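Local coordinates for disulfide isomerase (Salmonella enterica subsp. enterica serovar Typhimurium, PDB 3L9U), which probably introduces disulfide bonds into other proteins by handing over its own, working with DsbI to form an essential disulfide in AssT, at residues A[74-79]-A[103-108]; A[56-61]-A[89-94]; A[177-182]-A[191-196]; A[62-65]-A[70-73]. All blocks are in the same frame, centred on the assembly; numbering follows the deposited sequence.

Contact 1. Residues A[74-79]-A[103-108]; sequences SEVFAV and FAWYAA
W105 reaches from helix 97-111 to V76 and F77 of helix 70-86, and its large flat indole spans a gap that leaves the nearest CA atoms, those of F77 and W105, 11.0 Å apart. The aromatic part of the contact is an offset edge-to-face pair. The six-membered ring of W105 turns its edge to one face of F77, with the planes at 84° and the centroids 5.2 Å apart. CE3 of W105 comes 3.5 Å from CZ of F77, and CZ3 of W105 lies over that face of F77, nearest CE1. The aliphatic part falls to V76, whose CB lies at the indole edge, near the ring plane. With CG1 anti to the backbone N (chi1 170°), CB and CG1 of V76 are each 3.5 Å from CH2 of W105; a short branched side chain suits this place beside the ring. The polar NE1 of W105 is satisfied by the carbonyl O of F125, whose ring also stacks on the indole. The three side chains lie buried in the helical insertion of the DsbA-like thioredoxin fold, with F140 of helix 137-143 packing on V76 and F98 of helix 97-111 and F30 of strand 25-30 meeting the F77 ring.

Contact 2. Residues A[56-61]-A[89-94]; sequences VTFTPF and ISLFDA
F58 and F92 bring an edge strand of the thioredoxin sheet, 57-62, against a type I beta turn, S90 to D93, in the loop that joins helices 70-86 and 97-111. The side chain of F58 begins with CB, 4.1 Å from CE2 of F92. CG anti to the backbone N (chi1 174°) sends the ring toward the loop, and CG of F58 then lies 3.7 Å from CZ of F92. Next along the ring, CD2 of F58 meets CZ of F92 at 3.4 Å, and CE2 follows almost as closely. At the tip, CZ of F58 is 3.9 Å from CZ of F92. The planes are inclined at 35°, an oblique pairing; CZ of F92 lies over one face of F58 and CD of P60 over the opposite one, both offset toward the rim. Phenylalanine suits this place because both sides of its ring can be packed by carbon. T45 and S49 of helix 45-52 touch both phenylalanines. Beside them L91 extends its CD1 to the apolar proline ring, 3.6 Å from CD of P60. An ST turn overlaps the start of the beta turn: N of F92 donates to OG of S90 at 3.1 Å, nearly straight at 167°.

Contact 3. Residues A[177-182]-A[191-196]; sequences YLIYTK and AELVRE
The tips of I179 and L193 point at each other, the CD2 methyl of L193 lying 3.9 Å from CG1, CG2 and CD1 of I179. It thus packs against both branches of the isoleucine and the end of the longer one. That longer arm, with CG1 anti to the carbonyl carbon (chi1 -66°), also carries CD1 of I179 to within 3.8 Å of CG2 of V194. Nothing polar takes part, and branched aliphatic residues suit a buried joint whose backbones stand 8.5 Å apart at CA of I179 and CA of L193. The arrangement belongs to the C-terminal half of the thioredoxin fold, where the hairpin of strands 170-173 and 177-179 leads into helix 187-198, which lies against the sheet. A second shell sets the strand in place: the backbone of I179 is hydrogen-bonded to that of Y171, and just beyond the strand OG1 of T181 bonds to the carbonyl O of P169. On the helix side, V52 of helix 45-52 and V173 pack on V194, while Y12 and F6 touch L193. Farther out, NH1 of R195 forms a salt bridge with OD1 of D54, and the carboxylate of E196 accepts from the backbone N atoms of A5 and F6.

Contact 4. Residues A[62-65]-A[70-73]; sequences HLET and GKQA
The carbonyl O of E64 is gripped by two waters and a C-H group at the start of helix 70-86. One water donates to O of E64 at 2.8 Å and accepts from N of G70 at 3.1 Å. The second donates to O of E64 at 3.2 Å and accepts from N of K71 at 3.0 Å. Water thus bridges the carbonyl to two amides of the first helical turn, which have no earlier helical carbonyl to bond. CA of G70 adds a CA-H...O contact, 3.3 Å from O of E64. Glycine suits this place because, having no side chain, it lets the carbonyl come right up to its CA. The side chains of E64 and K71 run alongside each other in the same direction. Lysine bends at chi2 (65°) and lays CD of K71 3.7 Å from OE1 of E64, whereas NZ of K71 stays 4.5 Å from OE1 of E64, beyond a salt bridge; K157 makes a long, weak ion pair with E64. H62 meets the same helix turn, with O of G70 at its ring edge. CE1 of H62 is 3.5 Å from CB of A73, whose small methyl leaves room for the imidazole. NE2 accepts from the backbone N of Y32, and ND1 is hydrogen-bonded to OG of S74. The contact joins the end of strand 57-62 to helix 70-86, with F125 of helix 122-133 packing on A73 and helix 159-166 on L63.

All four contacts lie in the DsbA-like thioredoxin domain. Contact 4 comes at the loop between strand 57-62 and helix 70-86, and contact 1 uses the next part of that helix; their centres are 9 Å apart, and they touch, F77 packing on H62. Contact 2 starts on the same strand and closes after the helix, so contact 4 is nested within its loop and contact 1 alternates with it. Contact 3 follows last, its centre about 25 Å from that of contact 1, yet V194 touches V56 of contact 2. Contacts 1 and 4 tie the helical insertion to the end of strand 57-62, contact 2 seats the inter-helix loop on that edge strand, and contact 3 joins the C-terminal helix to the same sheet.

Contact 1. Residues A[74-79]-A[103-108]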
loop_
_atom_site.group_PDB
_atom_site.type_symbol
_atom_site.label_atom_id
_atom_site.label_comp_id
_atom_site.label_asym_id
_atom_site.label_seq_id
_atom_site.Cartn_x
_atom_site.Cartn_y
_atom_site.Cartn_z
ATOM N N SER A 74 6.245 -4.617 6.563
ATOM C CA SER A 74 6.668 -4.620 5.169
ATOM C C SER A 74 7.081 -6.022 4.722
ATOM O O SER A 74 6.735 -6.466 3.624
ATOM C CB SER A 74 7.833 -3.647 4.941
ATOM O OG SER A 74 7.404 -2.300 5.010
ATOM N N GLU A 75 7.848 -6.705 5.563
ATOM C CA GLU A 75 8.336 -8.034 5.220
ATOM C C GLU A 75 7.171 -8.989 5.014
ATOM O O GLU A 75 7.123 -9.718 4.025
ATOM C CB GLU A 75 9.301 -8.553 6.294
ATOM C CG GLU A 75 10.616 -7.783 6.306
ATOM C CD GLU A 75 11.540 -8.193 7.432
ATOM O OE1 GLU A 75 11.045 -8.702 8.461
ATOM O OE2 GLU A 75 12.763 -7.988 7.286
ATOM N N VAL A 76 6.218 -8.972 5.943
ATOM C CA VAL A 76 5.046 -9.820 5.804
ATOM C C VAL A 76 4.229 -9.442 4.562
ATOM O O VAL A 76 3.838 -10.313 3.791
ATOM C CB VAL A 76 4.170 -9.783 7.067
ATOM C CG1 VAL A 76 2.831 -10.477 6.812
ATOM C CG2 VAL A 76 4.918 -10.420 8.244
ATOM N N PHE A 77 3.973 -8.152 4.366
ATOM C CA PHE A 77 3.206 -7.715 3.205
ATOM C C PHE A 77 3.887 -8.130 1.899
ATOM O O PHE A 77 3.228 -8.586 0.960
ATOM C CB PHE A 77 3.010 -6.192 3.212
ATOM C CG PHE A 77 2.008 -5.694 4.236
ATOM C CD1 PHE A 77 0.886 -6.442 4.584
ATOM C CD2 PHE A 77 2.176 -4.450 4.818
ATOM C CE1 PHE A 77 -0.033 -5.958 5.523
ATOM C CE2 PHE A 77 1.260 -3.953 5.744
ATOM C CZ PHE A 77 0.151 -4.706 6.091
ATOM N N ALA A 78 5.206 -7.957 1.829
ATOM C CA ALA A 78 5.946 -8.313 0.615
ATOM C C ALA A 78 5.806 -9.806 0.322
ATOM O O ALA A 78 5.608 -10.216 -0.822
ATOM C CB ALA A 78 7.412 -7.926 0.741
ATOM N N VAL A 79 5.913 -10.619 1.365
ATOM C CA VAL A 79 5.735 -12.054 1.219
ATOM C C VAL A 79 4.317 -12.395 0.761
ATOM O O VAL A 79 4.132 -13.196 -0.159
ATOM C CB VAL A 79 6.053 -12.791 2.529
ATOM C CG1 VAL A 79 5.464 -14.195 2.516
ATOM C CG2 VAL A 79 7.558 -12.836 2.754
ATOM N N PHE A 103 -5.798 -5.874 7.085
ATOM C CA PHE A 103 -6.935 -5.433 7.881
ATOM C C PHE A 103 -6.881 -5.922 9.330
ATOM O O PHE A 103 -7.410 -5.260 10.223
ATOM C CB PHE A 103 -8.265 -5.759 7.198
ATOM C CG PHE A 103 -8.613 -4.790 6.110
ATOM C CD1 PHE A 103 -9.167 -3.560 6.421
ATOM C CD2 PHE A 103 -8.338 -5.079 4.785
ATOM C CE1 PHE A 103 -9.466 -2.647 5.431
ATOM C CE2 PHE A 103 -8.640 -4.168 3.783
ATOM C CZ PHE A 103 -9.208 -2.952 4.108
ATOM N N ALA A 104 -6.218 -7.053 9.570
ATOM C CA ALA A 104 -6.022 -7.518 10.942
ATOM C C ALA A 104 -5.152 -6.533 11.719
ATOM O O ALA A 104 -5.444 -6.191 12.871
ATOM C CB ALA A 104 -5.405 -8.912 10.961
ATOM N N TRP A 105 -4.086 -6.065 11.078
ATOM C CA TRP A 105 -3.219 -5.070 11.701
ATOM C C TRP A 105 -3.901 -3.712 11.870
ATOM O O TRP A 105 -3.753 -3.069 12.907
ATOM C CB TRP A 105 -1.908 -4.924 10.929
ATOM C CG TRP A 105 -0.858 -5.926 11.331
ATOM C CD1 TRP A 105 -0.579 -6.360 12.597
ATOM C CD2 TRP A 105 0.071 -6.591 10.462
ATOM N NE1 TRP A 105 0.455 -7.266 12.565
ATOM C CE2 TRP A 105 0.872 -7.425 11.267
ATOM C CE3 TRP A 105 0.296 -6.572 9.079
ATOM C CZ2 TRP A 105 1.890 -8.221 10.740
ATOM C CZ3 TRP A 105 1.301 -7.359 8.553
ATOM C CH2 TRP A 105 2.089 -8.177 9.385
ATOM N N TYR A 106 -4.648 -3.275 10.863
ATOM C CA TYR A 106 -5.389 -2.023 10.979
ATOM C C TYR A 106 -6.330 -2.065 12.190
ATOM O O TYR A 106 -6.371 -1.135 13.005
ATOM C CB TYR A 106 -6.226 -1.782 9.720
ATOM C CG TYR A 106 -5.548 -1.123 8.529
ATOM C CD1 TYR A 106 -4.488 -0.223 8.680
ATOM C CD2 TYR A 106 -6.022 -1.360 7.244
ATOM C CE1 TYR A 106 -3.908 0.394 7.569
ATOM C CE2 TYR A 106 -5.456 -0.749 6.135
ATOM C CZ TYR A 106 -4.406 0.130 6.298
ATOM O OH TYR A 106 -3.874 0.754 5.186
ATOM N N ALA A 107 -7.099 -3.145 12.297
ATOM C CA ALA A 107 -8.054 -3.285 13.392
ATOM C C ALA A 107 -7.328 -3.315 14.731
ATOM O O ALA A 107 -7.687 -2.595 15.664
ATOM C CB ALA A 107 -8.897 -4.540 13.213
ATOM N N ALA A 108 -6.298 -4.146 14.831
ATOM C CA ALA A 108 -5.573 -4.257 16.088
ATOM C C ALA A 108 -5.008 -2.906 16.510
ATOM O O ALA A 108 -5.164 -2.489 17.656
ATOM C CB ALA A 108 -4.447 -5.311 15.987
#

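Contact 2. Residues A[56-61]-A[89-94]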
loop_
_atom_site.group_PDB
_atom_site.type_symbol
_atom_site.label_atom_id
_atom_site.label_comp_id
_atom_site.label_asym_id
_atom_site.label_seq_id
_atom_site.Cartn_x
_atom_site.Cartn_y
_atom_site.Cartn_z
ATOM N N VAL A 56 -4.266 0.690 -15.105
ATOM C CA VAL A 56 -3.127 0.610 -14.195
ATOM C C VAL A 56 -3.279 -0.509 -13.174
ATOM O O VAL A 56 -4.393 -0.912 -12.829
ATOM C CB VAL A 56 -2.871 1.952 -13.464
ATOM C CG1 VAL A 56 -2.592 3.063 -14.468
ATOM C CG2 VAL A 56 -4.057 2.321 -12.568
ATOM N N THR A 57 -2.144 -1.008 -12.696
ATOM C CA THR A 57 -2.126 -2.084 -11.721
ATOM C C THR A 57 -1.977 -1.525 -10.316
ATOM O O THR A 57 -1.062 -0.742 -10.050
ATOM C CB THR A 57 -0.949 -3.041 -11.985
ATOM O OG1 THR A 57 -1.052 -3.563 -13.316
ATOM C CG2 THR A 57 -0.959 -4.189 -10.987
ATOM N N PHE A 58 -2.877 -1.919 -9.419
ATOM C CA PHE A 58 -2.780 -1.515 -8.012
ATOM C C PHE A 58 -1.522 -2.104 -7.387
ATOM O O PHE A 58 -1.297 -3.324 -7.438
ATOM C CB PHE A 58 -4.017 -1.950 -7.221
ATOM C CG PHE A 58 -3.907 -1.694 -5.747
ATOM C CD1 PHE A 58 -3.811 -0.400 -5.263
ATOM C CD2 PHE A 58 -3.892 -2.749 -4.844
ATOM C CE1 PHE A 58 -3.702 -0.161 -3.900
ATOM C CE2 PHE A 58 -3.788 -2.516 -3.477
ATOM C CZ PHE A 58 -3.691 -1.219 -3.008
ATOM N N THR A 59 -0.705 -1.229 -6.804
ATOM C CA THR A 59 0.617 -1.605 -6.331
ATOM C C THR A 59 0.884 -1.015 -4.938
ATOM O O THR A 59 1.319 0.122 -4.813
ATOM C CB THR A 59 1.675 -1.112 -7.360
ATOM O OG1 THR A 59 1.296 -1.575 -8.667
ATOM C CG2 THR A 59 3.080 -1.597 -7.015
ATOM N N PRO A 60 0.613 -1.786 -3.878
ATOM C CA PRO A 60 0.860 -1.253 -2.532
ATOM C C PRO A 60 2.350 -1.046 -2.271
ATOM O O PRO A 60 3.150 -1.898 -2.667
ATOM C CB PRO A 60 0.351 -2.364 -1.603
ATOM C CG PRO A 60 -0.450 -3.280 -2.434
ATOM C CD PRO A 60 -0.004 -3.124 -3.858
ATOM N N PHE A 61 2.706 0.066 -1.630
ATOM C CA PHE A 61 4.067 0.302 -1.143
ATOM C C PHE A 61 3.956 0.547 0.361
ATOM O O PHE A 61 3.390 1.555 0.772
ATOM C CB PHE A 61 4.665 1.567 -1.781
ATOM C CG PHE A 61 5.532 1.324 -2.995
ATOM C CD1 PHE A 61 5.129 0.481 -4.022
ATOM C CD2 PHE A 61 6.739 2.007 -3.134
ATOM C CE1 PHE A 61 5.932 0.294 -5.145
ATOM C CE2 PHE A 61 7.538 1.831 -4.259
ATOM C CZ PHE A 61 7.141 0.965 -5.258
ATOM N N ILE A 89 -4.415 -14.214 -7.360
ATOM C CA ILE A 89 -5.455 -13.651 -6.506
ATOM C C ILE A 89 -5.338 -12.135 -6.415
ATOM O O ILE A 89 -4.276 -11.603 -6.096
ATOM C CB ILE A 89 -5.393 -14.239 -5.081
ATOM C CG1 ILE A 89 -5.624 -15.753 -5.114
ATOM C CG2 ILE A 89 -6.416 -13.570 -4.184
ATOM C CD1 ILE A 89 -5.321 -16.439 -3.799
ATOM N N SER A 90 -6.439 -11.445 -6.701
ATOM C CA SER A 90 -6.505 -9.992 -6.557
ATOM C C SER A 90 -6.241 -9.564 -5.118
ATOM O O SER A 90 -6.657 -10.234 -4.172
ATOM C CB SER A 90 -7.874 -9.474 -6.998
ATOM O OG SER A 90 -8.050 -8.123 -6.618
ATOM N N LEU A 91 -5.569 -8.430 -4.951
ATOM C CA LEU A 91 -5.257 -7.932 -3.612
ATOM C C LEU A 91 -6.495 -7.405 -2.890
ATOM O O LEU A 91 -6.429 -7.028 -1.719
ATOM C CB LEU A 91 -4.164 -6.860 -3.673
ATOM C CG LEU A 91 -2.830 -7.341 -4.248
ATOM C CD1 LEU A 91 -1.782 -6.236 -4.172
ATOM C CD2 LEU A 91 -2.354 -8.600 -3.530
ATOM N N PHE A 92 -7.625 -7.383 -3.592
ATOM C CA PHE A 92 -8.892 -6.980 -2.987
ATOM C C PHE A 92 -9.828 -8.159 -2.778
ATOM O O PHE A 92 -10.913 -8.005 -2.215
ATOM C CB PHE A 92 -9.571 -5.914 -3.837
ATOM C CG PHE A 92 -8.754 -4.669 -3.984
ATOM C CD1 PHE A 92 -8.572 -3.821 -2.906
ATOM C CD2 PHE A 92 -8.161 -4.348 -5.192
ATOM C CE1 PHE A 92 -7.811 -2.683 -3.022
ATOM C CE2 PHE A 92 -7.403 -3.204 -5.319
ATOM C CZ PHE A 92 -7.229 -2.368 -4.232
ATOM N N ASP A 93 -9.407 -9.336 -3.226
ATOM C CA ASP A 93 -10.220 -10.539 -3.077
ATOM C C ASP A 93 -10.354 -10.904 -1.602
ATOM O O ASP A 93 -9.443 -10.671 -0.814
ATOM C CB ASP A 93 -9.595 -11.694 -3.855
ATOM C CG ASP A 93 -10.571 -12.822 -4.108
ATOM O OD1 ASP A 93 -11.134 -12.881 -5.223
ATOM O OD2 ASP A 93 -10.774 -13.649 -3.196
ATOM N N ALA A 94 -11.490 -11.480 -1.230
ATOM C CA ALA A 94 -11.701 -11.889 0.152
ATOM C C ALA A 94 -10.650 -12.914 0.570
ATOM O O ALA A 94 -10.314 -13.024 1.750
ATOM C CB ALA A 94 -13.102 -12.455 0.330
#

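Contact 3. Residues A[177-182]-A[191-196]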
loop_
_atom_site.group_PDB
_atom_site.type_symbol
_atom_site.label_atom_id
_atom_site.label_comp_id
_atom_site.label_asym_id
_atom_site.label_seq_id
_atom_site.Cartn_x
_atom_site.Cartn_y
_atom_site.Cartn_z
ATOM N N TYR A 177 3.154 10.963 -10.669
ATOM C CA TYR A 177 2.173 11.969 -10.258
ATOM C C TYR A 177 1.598 11.608 -8.906
ATOM O O TYR A 177 0.967 10.562 -8.751
ATOM C CB TYR A 177 1.043 12.087 -11.283
ATOM C CG TYR A 177 1.536 12.308 -12.687
ATOM C CD1 TYR A 177 1.919 13.571 -13.114
ATOM C CD2 TYR A 177 1.635 11.255 -13.576
ATOM C CE1 TYR A 177 2.390 13.775 -14.390
ATOM C CE2 TYR A 177 2.095 11.451 -14.856
ATOM C CZ TYR A 177 2.470 12.711 -15.258
ATOM O OH TYR A 177 2.929 12.913 -16.538
ATOM N N LEU A 178 1.827 12.478 -7.931
ATOM C CA LEU A 178 1.312 12.285 -6.585
ATOM C C LEU A 178 -0.007 13.028 -6.435
ATOM O O LEU A 178 -0.088 14.227 -6.689
ATOM C CB LEU A 178 2.324 12.801 -5.559
ATOM C CG LEU A 178 1.857 12.834 -4.103
ATOM C CD1 LEU A 178 1.468 11.439 -3.607
ATOM C CD2 LEU A 178 2.936 13.452 -3.217
ATOM N N ILE A 179 -1.041 12.299 -6.036
ATOM C CA ILE A 179 -2.346 12.882 -5.763
ATOM C C ILE A 179 -2.364 13.509 -4.371
ATOM O O ILE A 179 -1.743 12.987 -3.436
ATOM C CB ILE A 179 -3.439 11.787 -5.898
ATOM C CG1 ILE A 179 -3.511 11.317 -7.358
ATOM C CG2 ILE A 179 -4.797 12.276 -5.380
ATOM C CD1 ILE A 179 -4.444 10.152 -7.595
ATOM N N TYR A 180 -3.033 14.654 -4.238
ATOM C CA TYR A 180 -3.228 15.266 -2.922
ATOM C C TYR A 180 -4.424 14.642 -2.231
ATOM O O TYR A 180 -5.566 14.886 -2.603
ATOM C CB TYR A 180 -3.423 16.777 -3.035
ATOM C CG TYR A 180 -2.129 17.532 -3.115
ATOM C CD1 TYR A 180 -1.308 17.643 -2.001
ATOM C CD2 TYR A 180 -1.715 18.120 -4.301
ATOM C CE1 TYR A 180 -0.118 18.330 -2.057
ATOM C CE2 TYR A 180 -0.515 18.816 -4.371
ATOM C CZ TYR A 180 0.277 18.911 -3.242
ATOM O OH TYR A 180 1.470 19.593 -3.282
ATOM N N THR A 181 -4.162 13.833 -1.216
ATOM C CA THR A 181 -5.237 13.145 -0.513
ATOM C C THR A 181 -6.320 14.101 -0.018
ATOM O O THR A 181 -7.508 13.818 -0.168
ATOM C CB THR A 181 -4.681 12.357 0.680
ATOM O OG1 THR A 181 -3.739 11.402 0.191
ATOM C CG2 THR A 181 -5.793 11.616 1.418
ATOM N N LYS A 182 -5.916 15.234 0.552
ATOM C CA LYS A 182 -6.877 16.170 1.149
ATOM C C LYS A 182 -7.802 16.821 0.121
ATOM O O LYS A 182 -8.808 17.421 0.482
ATOM C CB LYS A 182 -6.137 17.275 1.906
ATOM C CG LYS A 182 -5.408 18.225 0.972
ATOM C CD LYS A 182 -4.594 19.262 1.717
ATOM C CE LYS A 182 -3.659 19.991 0.770
ATOM N NZ LYS A 182 -2.811 20.985 1.482
ATOM N N ALA A 191 -11.071 8.312 -9.521
ATOM C CA ALA A 191 -10.840 7.344 -10.587
ATOM C C ALA A 191 -10.528 8.047 -11.907
ATOM O O ALA A 191 -9.612 7.644 -12.635
ATOM C CB ALA A 191 -12.033 6.398 -10.738
ATOM N N GLU A 192 -11.275 9.103 -12.221
ATOM C CA GLU A 192 -10.997 9.861 -13.444
ATOM C C GLU A 192 -9.663 10.602 -13.369
ATOM O O GLU A 192 -8.958 10.727 -14.369
ATOM C CB GLU A 192 -12.147 10.814 -13.767
ATOM C CG GLU A 192 -13.385 10.086 -14.224
ATOM C CD GLU A 192 -13.125 9.185 -15.421
ATOM O OE1 GLU A 192 -12.419 9.623 -16.360
ATOM O OE2 GLU A 192 -13.632 8.038 -15.420
ATOM N N LEU A 193 -9.314 11.085 -12.182
ATOM C CA LEU A 193 -8.010 11.710 -11.968
ATOM C C LEU A 193 -6.891 10.714 -12.275
ATOM O O LEU A 193 -5.940 11.024 -13.004
ATOM C CB LEU A 193 -7.901 12.226 -10.533
ATOM C CG LEU A 193 -6.533 12.743 -10.086
ATOM C CD1 LEU A 193 -6.000 13.841 -11.023
ATOM C CD2 LEU A 193 -6.612 13.227 -8.645
ATOM N N VAL A 194 -7.001 9.515 -11.714
ATOM C CA VAL A 194 -6.025 8.466 -12.011
ATOM C C VAL A 194 -5.949 8.165 -13.515
ATOM O O VAL A 194 -4.855 8.043 -14.065
ATOM C CB VAL A 194 -6.311 7.171 -11.209
ATOM C CG1 VAL A 194 -5.439 6.005 -11.706
ATOM C CG2 VAL A 194 -6.112 7.438 -9.702
ATOM N N ARG A 195 -7.100 8.051 -14.182
ATOM C CA ARG A 195 -7.103 7.744 -15.615
ATOM C C ARG A 195 -6.445 8.857 -16.423
ATOM O O ARG A 195 -5.703 8.599 -17.370
ATOM C CB ARG A 195 -8.524 7.489 -16.118
ATOM C CG ARG A 195 -9.229 6.352 -15.401
ATOM C CD ARG A 195 -10.644 6.153 -15.919
ATOM N NE ARG A 195 -10.635 5.589 -17.260
ATOM C CZ ARG A 195 -10.551 4.291 -17.528
ATOM N NH1 ARG A 195 -10.477 3.402 -16.542
ATOM N NH2 ARG A 195 -10.543 3.880 -18.789
ATOM N N GLU A 196 -6.716 10.098 -16.041
ATOM C CA GLU A 196 -6.108 11.252 -16.699
ATOM C C GLU A 196 -4.585 11.243 -16.531
ATOM O O GLU A 196 -3.834 11.476 -17.487
ATOM C CB GLU A 196 -6.701 12.535 -16.110
ATOM C CG GLU A 196 -6.174 13.830 -16.704
ATOM C CD GLU A 196 -7.096 15.002 -16.405
ATOM O OE1 GLU A 196 -8.292 14.924 -16.765
ATOM O OE2 GLU A 196 -6.631 16.001 -15.810
#

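Contact 4. Residues A[62-65]-A[70-73]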
loop_
_atom_site.group_PDB
_atom_site.type_symbol
_atom_site.label_atom_id
_atom_site.label_comp_id
_atom_site.label_asym_id
_atom_site.label_seq_id
_atom_site.Cartn_x
_atom_site.Cartn_y
_atom_site.Cartn_z
ATOM N N HIS A 62 4.467 -0.360 1.190
ATOM C CA HIS A 62 4.418 -0.126 2.628
ATOM C C HIS A 62 5.562 0.771 3.086
ATOM O O HIS A 62 6.695 0.650 2.612
ATOM C CB HIS A 62 4.386 -1.424 3.443
ATOM C CG HIS A 62 4.027 -1.202 4.877
ATOM N ND1 HIS A 62 4.924 -1.379 5.915
ATOM C CD2 HIS A 62 2.878 -0.763 5.447
ATOM C CE1 HIS A 62 4.333 -1.084 7.059
ATOM N NE2 HIS A 62 3.091 -0.705 6.804
ATOM N N LEU A 63 5.241 1.669 4.012
ATOM C CA LEU A 63 6.194 2.637 4.536
ATOM C C LEU A 63 6.839 2.058 5.791
ATOM O O LEU A 63 6.190 1.968 6.834
ATOM C CB LEU A 63 5.455 3.926 4.877
ATOM C CG LEU A 63 6.294 5.058 5.483
ATOM C CD1 LEU A 63 7.347 5.576 4.513
ATOM C CD2 LEU A 63 5.391 6.198 5.955
ATOM N N GLU A 64 8.105 1.660 5.700
ATOM C CA GLU A 64 8.716 0.938 6.817
ATOM C C GLU A 64 9.086 1.832 7.997
ATOM O O GLU A 64 9.307 1.341 9.104
ATOM C CB GLU A 64 9.934 0.124 6.364
ATOM C CG GLU A 64 11.123 0.946 5.919
ATOM C CD GLU A 64 12.388 0.097 5.766
ATOM O OE1 GLU A 64 12.636 -0.424 4.659
ATOM O OE2 GLU A 64 13.126 -0.046 6.760
ATOM N N THR A 65 9.137 3.139 7.760
ATOM C CA THR A 65 9.663 4.082 8.748
ATOM C C THR A 65 8.686 4.435 9.875
ATOM O O THR A 65 9.093 4.922 10.929
ATOM C CB THR A 65 10.144 5.378 8.062
ATOM O OG1 THR A 65 9.100 5.890 7.219
ATOM C CG2 THR A 65 11.377 5.099 7.218
ATOM N N GLY A 70 7.268 -1.177 11.491
ATOM C CA GLY A 70 7.132 -0.877 10.075
ATOM C C GLY A 70 7.813 -1.902 9.179
ATOM O O GLY A 70 7.235 -2.372 8.199
ATOM N N LYS A 71 9.049 -2.262 9.502
ATOM C CA LYS A 71 9.767 -3.185 8.633
ATOM C C LYS A 71 9.217 -4.602 8.726
ATOM O O LYS A 71 9.162 -5.313 7.723
ATOM C CB LYS A 71 11.273 -3.161 8.896
ATOM C CG LYS A 71 12.085 -4.036 7.932
ATOM C CD LYS A 71 12.017 -3.543 6.492
ATOM C CE LYS A 71 12.814 -4.449 5.556
ATOM N NZ LYS A 71 14.272 -4.434 5.860
ATOM N N GLN A 72 8.805 -5.020 9.921
ATOM C CA GLN A 72 8.198 -6.342 10.067
ATOM C C GLN A 72 6.931 -6.439 9.216
ATOM O O GLN A 72 6.697 -7.444 8.540
ATOM C CB GLN A 72 7.868 -6.656 11.533
ATOM C CG GLN A 72 9.076 -6.971 12.402
ATOM C CD GLN A 72 9.768 -5.729 12.924
ATOM O OE1 GLN A 72 9.344 -4.611 12.653
ATOM N NE2 GLN A 72 10.834 -5.923 13.692
ATOM N N ALA A 73 6.107 -5.395 9.263
ATOM C CA ALA A 73 4.901 -5.355 8.450
ATOM C C ALA A 73 5.253 -5.404 6.966
ATOM O O ALA A 73 4.621 -6.128 6.195
ATOM C CB ALA A 73 4.091 -4.104 8.763
HETATM O O HOH W 1 9.146 1.307 11.880
HETATM O O HOH W 2 10.736 -0.509 11.335
#